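Local coordinates for protein tudor (Drosophila melanogaster, PDB 3NTK) that takes part in germ cell formation and probably in the piRNA pathway, its last extended Tudor domain being a methylarginine-dependent reader of the Piwi protein Aubergine, at residues Gln127-Ile130 with Asp131-Ser135. Sequence-based numbering, arbitrary orientation.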
ATOM      1  N   GLN A 127       1.443  16.446  -4.566  1.00 28.08           N
ATOM      2  CA  GLN A 127       1.300  15.424  -5.601  1.00 32.01           C
ATOM      3  C   GLN A 127       2.555  15.332  -6.476  1.00 32.18           C
ATOM      4  O   GLN A 127       3.131  14.255  -6.642  1.00 31.74           O
ATOM      5  CB  GLN A 127       0.091  15.731  -6.487  1.00 34.44           C
ATOM      6  CG  GLN A 127      -0.226  14.633  -7.487  1.00 40.79           C
ATOM      7  CD  GLN A 127      -0.888  13.430  -6.842  1.00 43.38           C
ATOM      8  OE1 GLN A 127      -0.950  12.351  -7.431  1.00 47.68           O
ATOM      9  NE2 GLN A 127      -1.401  13.613  -5.632  1.00 45.38           N
ATOM     10  N   SER A 128       2.976  16.466  -7.029  1.00 31.41           N
ATOM     11  CA  SER A 128       4.155  16.507  -7.892  1.00 33.17           C
ATOM     12  C   SER A 128       5.459  16.293  -7.124  1.00 31.83           C
ATOM     13  O   SER A 128       6.433  15.769  -7.667  1.00 32.48           O
ATOM     14  CB  SER A 128       4.208  17.841  -8.649  1.00 34.82           C
ATOM     15  OG  SER A 128       4.387  18.932  -7.764  1.00 36.91           O
ATOM     16  N   PHE A 129       5.484  16.698  -5.862  1.00 31.12           N
ATOM     17  CA  PHE A 129       6.677  16.531  -5.047  1.00 31.83           C
ATOM     18  C   PHE A 129       6.912  15.041  -4.798  1.00 33.00           C
ATOM     19  O   PHE A 129       8.039  14.552  -4.895  1.00 31.75           O
ATOM     20  CB  PHE A 129       6.508  17.283  -3.720  1.00 32.11           C
ATOM     21  CG  PHE A 129       7.706  17.211  -2.817  1.00 32.34           C
ATOM     22  CD1 PHE A 129       7.886  16.131  -1.956  1.00 32.47           C
ATOM     23  CD2 PHE A 129       8.659  18.228  -2.824  1.00 33.55           C
ATOM     24  CE1 PHE A 129       8.995  16.064  -1.114  1.00 33.49           C
ATOM     25  CE2 PHE A 129       9.771  18.169  -1.988  1.00 33.98           C
ATOM     26  CZ  PHE A 129       9.938  17.084  -1.129  1.00 34.35           C
ATOM     27  N   ILE A 130       5.830  14.326  -4.501  1.00 32.72           N
ATOM     28  CA  ILE A 130       5.892  12.894  -4.232  1.00 35.73           C
ATOM     29  C   ILE A 130       6.157  12.081  -5.497  1.00 36.92           C
ATOM     30  O   ILE A 130       6.963  11.150  -5.482  1.00 35.20           O
ATOM     31  CB  ILE A 130       4.573  12.388  -3.602  1.00 35.30           C
ATOM     32  CG1 ILE A 130       4.288  13.142  -2.299  1.00 37.08           C
ATOM     33  CG2 ILE A 130       4.659  10.890  -3.348  1.00 36.99           C
ATOM     34  CD1 ILE A 130       5.348  12.968  -1.233  1.00 38.60           C
ATOM     35  N   ASP A 131       5.479  12.433  -6.587  1.00 39.58           N
ATOM     36  CA  ASP A 131       5.644  11.721  -7.849  1.00 42.84           C
ATOM     37  C   ASP A 131       7.089  11.726  -8.326  1.00 43.66           C
ATOM     38  O   ASP A 131       7.525  10.807  -9.012  1.00 44.71           O
ATOM     39  CB  ASP A 131       4.753  12.331  -8.938  1.00 45.23           C
ATOM     40  CG  ASP A 131       3.275  12.075  -8.701  1.00 49.06           C
ATOM     41  OD1 ASP A 131       2.913  10.934  -8.339  1.00 51.88           O
ATOM     42  OD2 ASP A 131       2.470  13.011  -8.889  1.00 51.29           O
ATOM     43  N   THR A 132       7.827  12.765  -7.954  1.00 44.19           N
ATOM     44  CA  THR A 132       9.224  12.908  -8.348  1.00 45.06           C
ATOM     45  C   THR A 132      10.169  12.100  -7.459  1.00 44.89           C
ATOM     46  O   THR A 132      11.304  11.814  -7.845  1.00 43.20           O
ATOM     47  CB  THR A 132       9.650  14.393  -8.292  1.00 45.28           C
ATOM     48  OG1 THR A 132       8.855  15.149  -9.212  1.00 47.67           O
ATOM     49  CG2 THR A 132      11.117  14.552  -8.650  1.00 47.03           C
ATOM     50  N   ARG A 133       9.694  11.722  -6.276  1.00 44.21           N
ATOM     51  CA  ARG A 133      10.519  10.989  -5.322  1.00 44.13           C
ATOM     52  C   ARG A 133       9.861   9.702  -4.822  1.00 43.79           C
ATOM     53  O   ARG A 133      10.070   9.301  -3.679  1.00 44.09           O
ATOM     54  CB  ARG A 133      10.826  11.904  -4.133  1.00 43.88           C
ATOM     55  CG  ARG A 133      11.337  13.284  -4.535  1.00 43.85           C
ATOM     56  CD  ARG A 133      11.383  14.238  -3.350  1.00 42.87           C
ATOM     57  NE  ARG A 133      11.949  15.543  -3.698  1.00 42.22           N
ATOM     58  CZ  ARG A 133      11.409  16.395  -4.568  1.00 42.09           C
ATOM     59  NH1 ARG A 133      10.276  16.094  -5.191  1.00 40.32           N
ATOM     60  NH2 ARG A 133      12.005  17.555  -4.815  1.00 41.39           N
ATOM     61  N   PHE A 134       9.087   9.048  -5.682  1.00 44.48           N
ATOM     62  CA  PHE A 134       8.386   7.828  -5.294  1.00 46.42           C
ATOM     63  C   PHE A 134       9.232   6.748  -4.629  1.00 46.58           C
ATOM     64  O   PHE A 134       8.754   6.051  -3.736  1.00 47.90           O
ATOM     65  CB  PHE A 134       7.655   7.221  -6.497  1.00 47.52           C
ATOM     66  CG  PHE A 134       6.156   7.356  -6.423  1.00 49.48           C
ATOM     67  CD1 PHE A 134       5.473   7.033  -5.253  1.00 49.32           C
ATOM     68  CD2 PHE A 134       5.426   7.799  -7.522  1.00 49.71           C
ATOM     69  CE1 PHE A 134       4.086   7.147  -5.176  1.00 49.22           C
ATOM     70  CE2 PHE A 134       4.037   7.917  -7.456  1.00 51.07           C
ATOM     71  CZ  PHE A 134       3.367   7.591  -6.277  1.00 49.97           C
ATOM     72  N   SER A 135      10.483   6.605  -5.049  1.00 45.91           N
ATOM     73  CA  SER A 135      11.345   5.581  -4.467  1.00 45.14           C
ATOM     74  C   SER A 135      12.151   6.077  -3.272  1.00 43.09           C
ATOM     75  O   SER A 135      12.852   5.297  -2.623  1.00 42.79           O
ATOM     76  CB  SER A 135      12.300   5.034  -5.535  1.00 45.51           C
ATOM     77  OG  SER A 135      13.103   6.070  -6.071  1.00 47.05           O
TER
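Asp131 N donates to Gln127 O at 3.0 Å, a nearly straight i to i-4 bond of helix 120-131. One residue on, Thr132 N makes only a weak bond to Ser128 O, and the hydroxyl adds a second, shorter one to the same carbonyl. With OG1 turned back beside its own backbone N (chi1 -61°), OG1 donates to Ser128 O at 2.9 Å, almost along the C=O axis, so this carbonyl is gripped twice. Threonine suits this exposed site because its short polar branch can fold back onto the preceding turn. Arg133 N bonds instead to Ile130 O, an i to i-3 bond from above the carbonyl plane. Its side chain, extended from CG to NE, runs back and lays the guanidinium flat on Phe129, planes 4° apart and CZ 3.7 Å from the ring centroid, a cation-pi stack; CD adds a CH-pi contact over the same face. NH1, meanwhile, donates to Phe129 O at 2.7 Å, in the carbonyl plane on a lone pair, though the bond is bent and the oxygen lies slightly out of the guanidinium plane. Arginine fits because one flat cation can serve ring and carbonyl of the same residue; a leucine here would probably leave Phe129 O without this charged donor and the ring face without its flat cationic partner. Phe134 places its ring over Ile130 O, and CE1 meets Ile130 CG2 at 4.2 Å, an apolar contact. Ile130 packs on Val8 and Phe11 of strand 4-11, with Phe134 also on Val8; Phe129 and Ile130 touch Phe138 of strand 137-145, and Phe129 meets Tyr157 of strand 151-157 edge-to-face. All three strands belong to the mixed sheet of the extended Tudor domain, consistent with its OB-fold part, distinct from the four-stranded sheet within 53-95.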